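PDB 3QC2: glycosyl hydrolase, which is of undetermined activity but belongs to a clan of carbohydrate-active proteins built as five-bladed beta-propellers. Local coordinates for residues K36-P40 and L41-S45; E114-P118 and G119-D123; V330-N334 and K335-Y339. All coordinates share one frame; numbering follows the deposited sequence. Where two conformers were deposited one is given.

Interaction 1. Residues K36-P40 and L41-S45; sequences KFYCP and LTKDS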
ATOM      1  N   LYS A  36      17.007 -19.175   0.357  1.00 34.91           N
ATOM      2  CA  LYS A  36      16.300 -20.010   1.332  1.00 35.57           C
ATOM      3  C   LYS A  36      16.196 -19.342   2.714  1.00 35.18           C
ATOM      4  O   LYS A  36      17.034 -18.525   3.093  1.00 35.13           O
ATOM      5  CB  LYS A  36      17.001 -21.367   1.472  1.00 36.94           C
ATOM      6  CG  LYS A  36      17.056 -22.205   0.169  1.00 37.89           C
ATOM      7  CD  LYS A  36      15.684 -22.665  -0.275  1.00 38.41           C
ATOM      8  N   PHE A  37      15.154 -19.716   3.444  1.00 35.23           N
ATOM      9  CA  PHE A  37      14.881 -19.204   4.790  1.00 34.92           C
ATOM     10  C   PHE A  37      14.338 -20.330   5.676  1.00 35.87           C
ATOM     11  O   PHE A  37      13.480 -21.104   5.240  1.00 36.09           O
ATOM     12  CB  PHE A  37      13.876 -18.047   4.699  1.00 33.77           C
ATOM     13  CG  PHE A  37      13.158 -17.738   5.995  1.00 33.18           C
ATOM     14  CD1 PHE A  37      13.842 -17.210   7.085  1.00 33.37           C
ATOM     15  CD2 PHE A  37      11.785 -17.939   6.105  1.00 32.76           C
ATOM     16  CE1 PHE A  37      13.169 -16.906   8.276  1.00 33.09           C
ATOM     17  CE2 PHE A  37      11.105 -17.638   7.297  1.00 32.51           C
ATOM     18  CZ  PHE A  37      11.797 -17.126   8.375  1.00 32.66           C
ATOM     19  N   TYR A  38      14.853 -20.435   6.909  1.00 36.49           N
ATOM     20  CA  TYR A  38      14.358 -21.437   7.851  1.00 37.37           C
ATOM     21  C   TYR A  38      13.112 -20.893   8.563  1.00 36.67           C
ATOM     22  O   TYR A  38      13.214 -20.043   9.480  1.00 36.31           O
ATOM     23  CB  TYR A  38      15.412 -21.833   8.879  1.00 38.45           C
ATOM     24  CG  TYR A  38      14.929 -22.950   9.793  1.00 40.33           C
ATOM     25  CD1 TYR A  38      15.070 -24.289   9.421  1.00 41.99           C
ATOM     26  CD2 TYR A  38      14.306 -22.666  11.016  1.00 41.02           C
ATOM     27  CE1 TYR A  38      14.616 -25.321  10.247  1.00 43.77           C
ATOM     28  CE2 TYR A  38      13.852 -23.691  11.852  1.00 42.81           C
ATOM     29  CZ  TYR A  38      14.007 -25.013  11.463  1.00 43.97           C
ATOM     30  OH  TYR A  38      13.560 -26.019  12.283  1.00 46.23           O
ATOM     31  N   CYS A  39      11.945 -21.373   8.137  1.00 36.45           N
ATOM     32  CA  CYS A  39      10.678 -20.960   8.724  1.00 35.90           C
ATOM     33  C   CYS A  39      10.483 -21.674  10.065  1.00 36.99           C
ATOM     34  O   CYS A  39      10.409 -22.906  10.102  1.00 37.81           O
ATOM     35  CB  CYS A  39       9.521 -21.282   7.785  1.00 35.51           C
ATOM     36  SG  CYS A  39       7.922 -20.864   8.440  1.00 34.72           S
ATOM     37  N   PRO A  40      10.390 -20.900  11.172  1.00 36.91           N
ATOM     38  CA  PRO A  40      10.242 -21.489  12.505  1.00 38.19           C
ATOM     39  C   PRO A  40       8.920 -22.254  12.720  1.00 38.93           C
ATOM     40  O   PRO A  40       8.856 -23.123  13.596  1.00 40.15           O
ATOM     41  CB  PRO A  40      10.330 -20.270  13.439  1.00 37.69           C
ATOM     42  CG  PRO A  40       9.928 -19.127  12.612  1.00 36.23           C
ATOM     43  CD  PRO A  40      10.337 -19.428  11.216  1.00 35.85           C
ATOM     44  N   LEU A  41       7.886 -21.923  11.934  1.00 38.47           N
ATOM     45  CA  LEU A  41       6.583 -22.595  12.030  1.00 39.17           C
ATOM     46  C   LEU A  41       6.543 -23.854  11.153  1.00 40.33           C
ATOM     47  O   LEU A  41       5.987 -24.871  11.558  1.00 41.19           O
ATOM     48  CB  LEU A  41       5.444 -21.638  11.657  1.00 38.04           C
ATOM     49  CG  LEU A  41       5.245 -20.441  12.594  1.00 37.10           C
ATOM     50  CD1 LEU A  41       4.099 -19.571  12.107  1.00 35.50           C
ATOM     51  CD2 LEU A  41       4.985 -20.908  14.026  1.00 38.10           C
ATOM     52  N   THR A  42       7.134 -23.777   9.953  1.00 40.36           N
ATOM     53  CA  THR A  42       7.200 -24.939   9.052  1.00 41.36           C
ATOM     54  C   THR A  42       8.266 -25.949   9.546  1.00 42.98           C
ATOM     55  O   THR A  42       8.181 -27.137   9.243  1.00 44.09           O
ATOM     56  CB  THR A  42       7.549 -24.523   7.606  1.00 40.53           C
ATOM     57  OG1 THR A  42       6.732 -23.424   7.204  1.00 39.45           O
ATOM     58  CG2 THR A  42       7.350 -25.692   6.634  1.00 41.30           C
ATOM     59  N   LYS A  43       9.260 -25.453  10.310  1.00 43.38           N
ATOM     60  CA  LYS A  43      10.388 -26.274  10.818  1.00 44.98           C
ATOM     61  C   LYS A  43      11.267 -26.795   9.658  1.00 45.28           C
ATOM     62  O   LYS A  43      11.814 -27.897   9.734  1.00 46.69           O
ATOM     63  CB  LYS A  43       9.890 -27.471  11.667  1.00 46.68           C
ATOM     64  CG  LYS A  43       9.038 -27.113  12.885  1.00 47.62           C
ATOM     65  CD  LYS A  43       9.863 -26.516  14.024  1.00 48.85           C
ATOM     66  CE  LYS A  43       9.002 -26.396  15.306  1.00 50.14           C
ATOM     67  NZ  LYS A  43       9.796 -26.018  16.515  1.00 51.22           N
ATOM     68  N   ASP A  44      11.400 -26.004   8.595  1.00 44.20           N
ATOM     69  CA  ASP A  44      12.203 -26.418   7.429  1.00 44.66           C
ATOM     70  C   ASP A  44      12.570 -25.217   6.558  1.00 43.02           C
ATOM     71  O   ASP A  44      11.930 -24.183   6.635  1.00 41.96           O
ATOM     72  CB  ASP A  44      11.416 -27.448   6.586  1.00 45.52           C
ATOM     73  CG  ASP A  44      12.303 -28.199   5.576  1.00 47.06           C
ATOM     74  OD1 ASP A  44      13.475 -28.520   5.911  1.00 48.16           O
ATOM     75  OD2 ASP A  44      11.810 -28.485   4.459  1.00 48.32           O
ATOM     76  N   SER A  45      13.607 -25.362   5.735  1.00 43.04           N
ATOM     77  CA  SER A  45      14.022 -24.283   4.835  1.00 41.74           C
ATOM     78  C   SER A  45      13.065 -24.185   3.661  1.00 40.84           C
ATOM     79  O   SER A  45      12.613 -25.195   3.146  1.00 41.59           O
ATOM     80  CB  SER A  45      15.461 -24.500   4.331  1.00 42.29           C
ATOM     81  OG  SER A  45      16.393 -24.398   5.393  1.00 42.73           O
TER
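Cys39 and Thr42 make the tight side of the turn joining strands 37-39 and 44-46. The sulfur SG of Cys39 accepts the backbone N-H of Thr42, with SG and N 3.4 Å apart and 161° at the hydrogen, a nearly straight bond. Thr42 OG1 comes to 3.1 Å from the same SG, its first torsion (chi1 -48°) bringing the hydroxyl oxygen beside its own backbone N. Leu41 CB fills in next to the sulfur at 4.1 Å from SG, and Trp117 packs on both Leu41 and Thr42.

The backbone follows a G1 beta bulge, in which Lys43 and Asp44 together face Cys39. Lys43 N donates to Cys39 O at 2.8 Å, while Cys39 N makes a longer bond to Asp44 O, and Lys43 takes the left-handed conformation (phi 65°) expected of the first bulge residue.

On the other face the contact is looser and largely solvent-exposed. The Tyr38 ring lies obliquely along the chain, its CE1 3.7 Å from Asp44 N and its OH 3.5 Å from Lys43 CA. Lys43 bends at its second torsion and lays CD against Pro40 O, 3.6 Å away.

The chemistry is thus split: on the Cys39 side a sulfur serves as acceptor for a turn N-H, whereas on the Tyr38 side van der Waals contact with the backbone does most of the work.

Interaction 2. Residues E114-P118 and G119-D123; sequences ELEWP and GGCED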
ATOM      1  N   GLU A 114      -1.944 -17.391  15.570  1.00 33.10           N
ATOM      2  CA  GLU A 114      -3.333 -17.753  15.174  0.50 33.24           C
ATOM      3  C   GLU A 114      -3.895 -16.810  14.135  1.00 32.06           C
ATOM      4  O   GLU A 114      -4.760 -17.190  13.339  1.00 32.24           O
ATOM      5  CB  GLU A 114      -4.280 -17.735  16.403  0.50 34.06           C
ATOM      6  CG  GLU A 114      -5.773 -18.108  16.078  0.50 34.40           C
ATOM      7  CD  GLU A 114      -6.723 -17.860  17.230  0.50 35.24           C
ATOM      8  OE1 GLU A 114      -6.322 -17.216  18.223  0.50 35.43           O
ATOM      9  OE2 GLU A 114      -7.884 -18.313  17.135  0.50 35.63           O
ATOM     10  N   LEU A 115      -3.431 -15.560  14.149  1.00 31.00           N
ATOM     11  CA  LEU A 115      -3.936 -14.547  13.212  1.00 29.74           C
ATOM     12  C   LEU A 115      -3.129 -14.477  11.923  1.00 29.06           C
ATOM     13  O   LEU A 115      -3.653 -14.055  10.890  1.00 28.35           O
ATOM     14  CB  LEU A 115      -3.930 -13.165  13.871  1.00 29.16           C
ATOM     15  CG  LEU A 115      -4.621 -13.032  15.211  1.00 29.77           C
ATOM     16  CD1 LEU A 115      -4.581 -11.564  15.674  1.00 29.21           C
ATOM     17  CD2 LEU A 115      -6.064 -13.548  15.147  1.00 30.11           C
ATOM     18  N   GLU A 116      -1.861 -14.913  11.979  1.00 29.32           N
ATOM     19  CA  GLU A 116      -0.945 -14.810  10.836  1.00 28.69           C
ATOM     20  C   GLU A 116      -0.554 -16.116  10.133  1.00 29.38           C
ATOM     21  O   GLU A 116       0.133 -16.069   9.114  1.00 29.20           O
ATOM     22  CB  GLU A 116       0.332 -14.092  11.287  1.00 28.42           C
ATOM     23  CG  GLU A 116       0.068 -12.675  11.767  1.00 28.05           C
ATOM     24  CD  GLU A 116       1.305 -11.955  12.263  1.00 27.67           C
ATOM     25  OE1 GLU A 116       2.420 -12.555  12.300  1.00 28.22           O
ATOM     26  OE2 GLU A 116       1.159 -10.777  12.611  1.00 26.99           O
ATOM     27  N   TRP A 117      -0.970 -17.268  10.653  1.00 30.38           N
ATOM     28  CA  TRP A 117      -0.598 -18.547  10.030  1.00 31.11           C
ATOM     29  C   TRP A 117      -1.828 -19.237   9.428  1.00 31.63           C
ATOM     30  O   TRP A 117      -2.874 -19.300  10.083  1.00 32.14           O
ATOM     31  CB  TRP A 117       0.082 -19.456  11.053  1.00 32.22           C
ATOM     32  CG  TRP A 117       0.668 -20.695  10.444  1.00 32.99           C
ATOM     33  CD1 TRP A 117       0.197 -21.982  10.559  1.00 34.20           C
ATOM     34  CD2 TRP A 117       1.816 -20.761   9.605  1.00 32.46           C
ATOM     35  NE1 TRP A 117       1.002 -22.842   9.847  1.00 34.35           N
ATOM     36  CE2 TRP A 117       1.999 -22.118   9.248  1.00 33.17           C
ATOM     37  CE3 TRP A 117       2.721 -19.801   9.114  1.00 31.80           C
ATOM     38  CZ2 TRP A 117       3.039 -22.537   8.430  1.00 33.44           C
ATOM     39  CZ3 TRP A 117       3.759 -20.223   8.302  1.00 31.54           C
ATOM     40  CH2 TRP A 117       3.909 -21.579   7.967  1.00 32.51           C
ATOM     41  N   PRO A 118      -1.710 -19.784   8.182  1.00 31.71           N
ATOM     42  CA  PRO A 118      -0.557 -19.855   7.274  1.00 31.45           C
ATOM     43  C   PRO A 118      -0.514 -18.799   6.133  1.00 30.23           C
ATOM     44  O   PRO A 118       0.326 -18.908   5.243  1.00 30.28           O
ATOM     45  CB  PRO A 118      -0.698 -21.258   6.678  1.00 32.47           C
ATOM     46  CG  PRO A 118      -2.187 -21.457   6.563  1.00 32.81           C
ATOM     47  CD  PRO A 118      -2.839 -20.577   7.646  1.00 32.47           C
ATOM     48  N   GLY A 119      -1.395 -17.803   6.164  1.00 29.40           N
ATOM     49  CA  GLY A 119      -1.419 -16.767   5.113  1.00 28.22           C
ATOM     50  C   GLY A 119      -0.250 -15.784   5.215  1.00 27.45           C
ATOM     51  O   GLY A 119       0.194 -15.221   4.206  1.00 26.74           O
ATOM     52  N   GLY A 120       0.225 -15.557   6.438  1.00 27.36           N
ATOM     53  CA  GLY A 120       1.355 -14.689   6.672  1.00 26.72           C
ATOM     54  C   GLY A 120       1.001 -13.235   6.856  1.00 25.84           C
ATOM     55  O   GLY A 120      -0.121 -12.896   7.268  1.00 25.68           O
ATOM     56  N   CYS A 121       1.976 -12.378   6.535  1.00 25.15           N
ATOM     57  CA  CYS A 121       1.878 -10.937   6.683  1.00 24.48           C
ATOM     58  C   CYS A 121       1.935 -10.268   5.284  1.00 23.49           C
ATOM     59  O   CYS A 121       2.948 -10.350   4.589  1.00 23.46           O
ATOM     60  CB  CYS A 121       3.022 -10.464   7.568  1.00 24.63           C
ATOM     61  SG  CYS A 121       3.123 -11.390   9.169  1.00 26.83           S
ATOM     62  N   GLU A 122       0.847  -9.603   4.898  1.00 22.67           N
ATOM     63  CA  GLU A 122       0.722  -9.027   3.557  1.00 21.93           C
ATOM     64  C   GLU A 122       0.626  -7.511   3.477  1.00 21.11           C
ATOM     65  O   GLU A 122       0.344  -6.838   4.444  1.00 20.75           O
ATOM     66  CB  GLU A 122      -0.573  -9.540   2.912  1.00 21.88           C
ATOM     67  CG  GLU A 122      -0.797 -11.031   2.915  1.00 22.72           C
ATOM     68  CD  GLU A 122      -2.170 -11.400   2.321  1.00 22.89           C
ATOM     69  OE1 GLU A 122      -3.049 -10.521   2.260  1.00 21.62           O
ATOM     70  OE2 GLU A 122      -2.363 -12.564   1.926  1.00 24.57           O
ATOM     71  N   ASP A 123       0.842  -7.018   2.264  1.00 20.69           N
ATOM     72  CA  ASP A 123       0.628  -5.634   1.892  1.00 20.25           C
ATOM     73  C   ASP A 123       0.964  -4.586   2.962  1.00 20.19           C
ATOM     74  O   ASP A 123       0.062  -3.991   3.574  1.00 20.05           O
ATOM     75  CB  ASP A 123      -0.840  -5.461   1.478  1.00 20.12           C
ATOM     76  CG  ASP A 123      -1.273  -6.445   0.405  1.00 20.28           C
ATOM     77  OD1 ASP A 123      -0.412  -7.185  -0.103  1.00 20.58           O
ATOM     78  OD2 ASP A 123      -2.487  -6.479   0.074  1.00 20.19           O
TER
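Glu116 OE2 is gripped by Tyr138 OH and by Gln140 NE2, while OE1 of the same carboxylate forms a salt bridge with Lys161 and also lies 3.4 Å from Cys121 SG. The contact is the tight passage from the short helix 113-116 into strand 120-128, an outermost strand of a four-stranded antiparallel sheet of the kind that forms the blades of a beta-propeller. Glu116 reaches its partners because the chain is extended beyond CG (chi2 178°), which carries the buried carboxylate alongside Cys121. The sulfur meets its carbon as well as its oxygens, with CD 3.6 Å from SG.

The backbone closes the turn with one bond across it: Gly120 N donates to Glu116 O at 2.7 Å, short but bent, with 135° at the hydrogen and the donor tilted from the carbonyl plane. Between these two residues the chain leaves the helix at Trp117 and passes through a cis peptide bond before Pro118. Gly120 adopts backbone angles (phi 88°) at which any beta carbon would collide with the carbonyl oxygen of Gly119, a conformation reserved for glycine. Backbone bonds from Gly119 and Cys121 to Ser84, and from Gly120 to Trp141, receive the chain as the strand begins.

Beside the turn, Pro118 CB stands 3.7 Å above the Trp117 indole plane, over the five-membered ring.

Interaction 3. Residues V330-N334 and K335-Y339; sequences VYFKN and KWYLY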
ATOM      1  N   VAL A 330       8.039   7.650  -1.663  1.00 22.90           N
ATOM      2  CA  VAL A 330       9.095   8.348  -0.941  1.00 23.46           C
ATOM      3  C   VAL A 330       9.531   9.638  -1.630  1.00 24.11           C
ATOM      4  O   VAL A 330       9.781   9.655  -2.826  1.00 24.07           O
ATOM      5  CB  VAL A 330      10.368   7.449  -0.783  1.00 23.62           C
ATOM      6  CG1 VAL A 330      11.362   8.111   0.147  1.00 24.28           C
ATOM      7  CG2 VAL A 330      10.010   6.044  -0.252  1.00 22.98           C
ATOM      8  N   TYR A 331       9.615  10.719  -0.856  1.00 24.89           N
ATOM      9  CA  TYR A 331      10.116  11.990  -1.359  1.00 25.74           C
ATOM     10  C   TYR A 331      11.613  11.916  -1.142  1.00 26.67           C
ATOM     11  O   TYR A 331      12.088  11.944  -0.004  1.00 26.95           O
ATOM     12  CB  TYR A 331       9.496  13.157  -0.606  1.00 26.05           C
ATOM     13  CG  TYR A 331       9.868  14.515  -1.154  1.00 26.70           C
ATOM     14  CD1 TYR A 331       9.611  14.840  -2.481  1.00 26.62           C
ATOM     15  CD2 TYR A 331      10.421  15.501  -0.330  1.00 27.38           C
ATOM     16  CE1 TYR A 331       9.932  16.090  -2.987  1.00 27.60           C
ATOM     17  CE2 TYR A 331      10.733  16.754  -0.826  1.00 27.82           C
ATOM     18  CZ  TYR A 331      10.487  17.042  -2.156  1.00 28.31           C
ATOM     19  OH  TYR A 331      10.798  18.279  -2.666  1.00 30.40           O
ATOM     20  N   PHE A 332      12.356  11.810  -2.237  1.00 27.42           N
ATOM     21  CA  PHE A 332      13.796  11.599  -2.173  1.00 28.39           C
ATOM     22  C   PHE A 332      14.494  12.431  -3.218  1.00 29.27           C
ATOM     23  O   PHE A 332      14.167  12.352  -4.393  1.00 28.83           O
ATOM     24  CB  PHE A 332      14.063  10.099  -2.395  1.00 27.98           C
ATOM     25  CG  PHE A 332      15.506   9.686  -2.235  1.00 29.33           C
ATOM     26  CD1 PHE A 332      16.104   9.648  -0.963  1.00 30.31           C
ATOM     27  CD2 PHE A 332      16.253   9.275  -3.339  1.00 29.84           C
ATOM     28  CE1 PHE A 332      17.422   9.246  -0.811  1.00 30.75           C
ATOM     29  CE2 PHE A 332      17.589   8.864  -3.190  1.00 30.55           C
ATOM     30  CZ  PHE A 332      18.169   8.848  -1.931  1.00 31.09           C
ATOM     31  N   LYS A 333      15.461  13.239  -2.777  1.00 30.62           N
ATOM     32  CA  LYS A 333      16.224  14.116  -3.674  1.00 31.83           C
ATOM     33  C   LYS A 333      15.301  14.971  -4.549  1.00 31.76           C
ATOM     34  O   LYS A 333      15.447  15.016  -5.766  1.00 31.91           O
ATOM     35  CB  LYS A 333      17.207  13.294  -4.523  1.00 32.38           C
ATOM     36  CG  LYS A 333      18.344  12.679  -3.694  1.00 33.88           C
ATOM     37  CD  LYS A 333      19.316  11.885  -4.554  1.00 36.19           C
ATOM     38  CE  LYS A 333      20.610  11.548  -3.768  1.00 37.91           C
ATOM     39  NZ  LYS A 333      21.584  10.714  -4.573  1.00 39.14           N
ATOM     40  N   ASN A 334      14.334  15.624  -3.888  1.00 31.55           N
ATOM     41  CA  ASN A 334      13.360  16.540  -4.526  1.00 31.59           C
ATOM     42  C   ASN A 334      12.410  15.921  -5.603  1.00 30.62           C
ATOM     43  O   ASN A 334      11.840  16.647  -6.421  1.00 30.74           O
ATOM     44  CB  ASN A 334      14.093  17.773  -5.081  1.00 32.83           C
ATOM     45  CG  ASN A 334      14.902  18.501  -4.003  1.00 34.23           C
ATOM     46  OD1 ASN A 334      14.519  18.519  -2.821  1.00 34.95           O
ATOM     47  ND2 ASN A 334      16.015  19.095  -4.401  1.00 35.11           N
ATOM     48  N   LYS A 335      12.244  14.597  -5.575  1.00 29.48           N
ATOM     49  CA  LYS A 335      11.334  13.891  -6.507  1.00 28.71           C
ATOM     50  C   LYS A 335      10.557  12.853  -5.743  1.00 27.42           C
ATOM     51  O   LYS A 335      10.977  12.426  -4.667  1.00 27.46           O
ATOM     52  CB  LYS A 335      12.099  13.216  -7.648  1.00 28.93           C
ATOM     53  CG  LYS A 335      12.829  14.178  -8.586  1.00 30.71           C
ATOM     54  CD  LYS A 335      13.517  13.414  -9.731  1.00 32.12           C
ATOM     55  CE  LYS A 335      14.471  14.316 -10.533  1.00 34.10           C
ATOM     56  NZ  LYS A 335      15.166  13.566 -11.627  1.00 34.88           N
ATOM     57  N   TRP A 336       9.414  12.449  -6.295  1.00 26.30           N
ATOM     58  CA  TRP A 336       8.565  11.438  -5.663  1.00 25.03           C
ATOM     59  C   TRP A 336       8.700  10.067  -6.350  1.00 24.29           C
ATOM     60  O   TRP A 336       8.468   9.931  -7.560  1.00 24.14           O
ATOM     61  CB  TRP A 336       7.105  11.876  -5.668  1.00 24.65           C
ATOM     62  CG  TRP A 336       6.770  12.969  -4.691  1.00 24.62           C
ATOM     63  CD1 TRP A 336       6.683  14.305  -4.950  1.00 24.92           C
ATOM     64  CD2 TRP A 336       6.453  12.809  -3.313  1.00 24.13           C
ATOM     65  NE1 TRP A 336       6.337  14.984  -3.820  1.00 25.24           N
ATOM     66  CE2 TRP A 336       6.189  14.092  -2.795  1.00 25.07           C
ATOM     67  CE3 TRP A 336       6.368  11.704  -2.457  1.00 24.17           C
ATOM     68  CZ2 TRP A 336       5.838  14.305  -1.458  1.00 25.21           C
ATOM     69  CZ3 TRP A 336       6.019  11.915  -1.121  1.00 24.19           C
ATOM     70  CH2 TRP A 336       5.755  13.205  -0.640  1.00 24.60           C
ATOM     71  N   TYR A 337       9.053   9.063  -5.557  1.00 23.66           N
ATOM     72  CA  TYR A 337       9.226   7.699  -6.036  1.00 23.13           C
ATOM     73  C   TYR A 337       8.027   6.839  -5.626  1.00 22.53           C
ATOM     74  O   TYR A 337       7.790   6.621  -4.443  1.00 22.11           O
ATOM     75  CB  TYR A 337      10.536   7.128  -5.478  1.00 23.37           C
ATOM     76  CG  TYR A 337      11.740   7.805  -6.081  1.00 23.35           C
ATOM     77  CD1 TYR A 337      12.100   9.101  -5.704  1.00 23.07           C
ATOM     78  CD2 TYR A 337      12.500   7.172  -7.051  1.00 22.99           C
ATOM     79  CE1 TYR A 337      13.185   9.728  -6.271  1.00 23.74           C
ATOM     80  CE2 TYR A 337      13.594   7.799  -7.623  1.00 24.08           C
ATOM     81  CZ  TYR A 337      13.931   9.076  -7.226  1.00 23.75           C
ATOM     82  OH  TYR A 337      15.011   9.698  -7.789  1.00 24.67           O
ATOM     83  N   LEU A 338       7.272   6.370  -6.621  1.00 22.17           N
ATOM     84  CA  LEU A 338       6.078   5.547  -6.380  1.00 21.53           C
ATOM     85  C   LEU A 338       6.408   4.089  -6.602  1.00 21.32           C
ATOM     86  O   LEU A 338       6.847   3.710  -7.693  1.00 21.59           O
ATOM     87  CB  LEU A 338       4.950   5.965  -7.332  1.00 21.39           C
ATOM     88  CG  LEU A 338       3.591   5.292  -7.143  1.00 21.09           C
ATOM     89  CD1 LEU A 338       3.042   5.579  -5.740  1.00 20.50           C
ATOM     90  CD2 LEU A 338       2.623   5.753  -8.194  1.00 21.03           C
ATOM     91  N   TYR A 339       6.201   3.269  -5.570  1.00 20.96           N
ATOM     92  CA  TYR A 339       6.483   1.833  -5.641  1.00 20.83           C
ATOM     93  C   TYR A 339       5.192   1.072  -5.646  1.00 20.65           C
ATOM     94  O   TYR A 339       4.320   1.325  -4.826  1.00 20.24           O
ATOM     95  CB  TYR A 339       7.392   1.409  -4.493  1.00 20.88           C
ATOM     96  CG  TYR A 339       8.711   2.077  -4.591  1.00 21.09           C
ATOM     97  CD1 TYR A 339       9.706   1.574  -5.421  1.00 21.27           C
ATOM     98  CD2 TYR A 339       8.962   3.249  -3.903  1.00 21.13           C
ATOM     99  CE1 TYR A 339      10.930   2.220  -5.540  1.00 21.78           C
ATOM    100  CE2 TYR A 339      10.174   3.895  -4.007  1.00 21.71           C
ATOM    101  CZ  TYR A 339      11.153   3.387  -4.823  1.00 22.10           C
ATOM    102  OH  TYR A 339      12.356   4.048  -4.914  1.00 23.65           O
TER
HETATM  103  O   HOH W   1      15.648  12.433  -7.399  1.00 45.16           O
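Tyr337 crosses from its strand to the backbone of residues 330-332, and its CB and one ring edge meet that strand, while its hydroxyl reaches a water. Its CB lies 3.7 Å from Val330 O, and its first torsion (chi1 -69°) sets the ring beside the backbone N. Along the near edge of the ring, CD1 meets Phe332 CB at 4.0 Å and CE1 comes to 3.4 Å from Phe332 O, with Val330 O in the ring plane at that edge. At the tip, OH is hydrogen-bonded to the water at 2.8 Å; the same water donates to Lys333 O, 3.1 Å from the water oxygen. The tyrosine is therefore tied through solvent to the turn that closes the hairpin.

That turn is type I', running from Phe332 to Lys335 with Lys333 and Asn334 at its corners. Reciprocal backbone bonds pair Phe332 with Lys335 and Val330 with Tyr337, the Tyr337 N to Val330 O bond measuring 2.9 Å.

The opposite face of the hairpin carries the non-hydrogen-bonded pair Tyr331 and Trp336. Tyr331 CB stands over the six-membered ring of Trp336, 3.7 Å from its centroid and only 9° off the normal, a CH-pi contact. Further out, Tyr331 CD1 reaches Trp336 CE2 at 3.5 Å, the phenol plane turned 37° from the five-membered ring, so the two rings meet obliquely.

Within the three-stranded antiparallel sheet, strand 335-342 is central, with 324-332 along one side and 346-352 along the other. The face bearing Val330, Phe332 and Tyr337 packs on Ile65 of strand 64-72; Val330 also touches Ala58, and Phe332 touches Leu60, both of strand 52-61, while Trp336 meets Phe16 edge-to-face.

Overall arrangement
From the N terminus, interaction 1 comes first, closing the hairpin 37-46 at the surface, about 27 Å from the centre of the chain. Interaction 2 follows, leading from helix 113-116 into strand 120-128 and its four-stranded sheet. Interaction 3 closes the hairpin of strands 324-332 and 335-342, part of a three-stranded sheet late in the chain, on the opposite side of the chain's centre from interaction 2. All three are local and in series, so none nests or crosses. Interactions 1 and 2 touch: the Trp117 ring docks the surface hairpin, with CE3 3.3 Å from Leu41 CD1. Interaction 3 stays apart, its nearest atoms about 10 Å from interaction 2 and 22 Å from interaction 1.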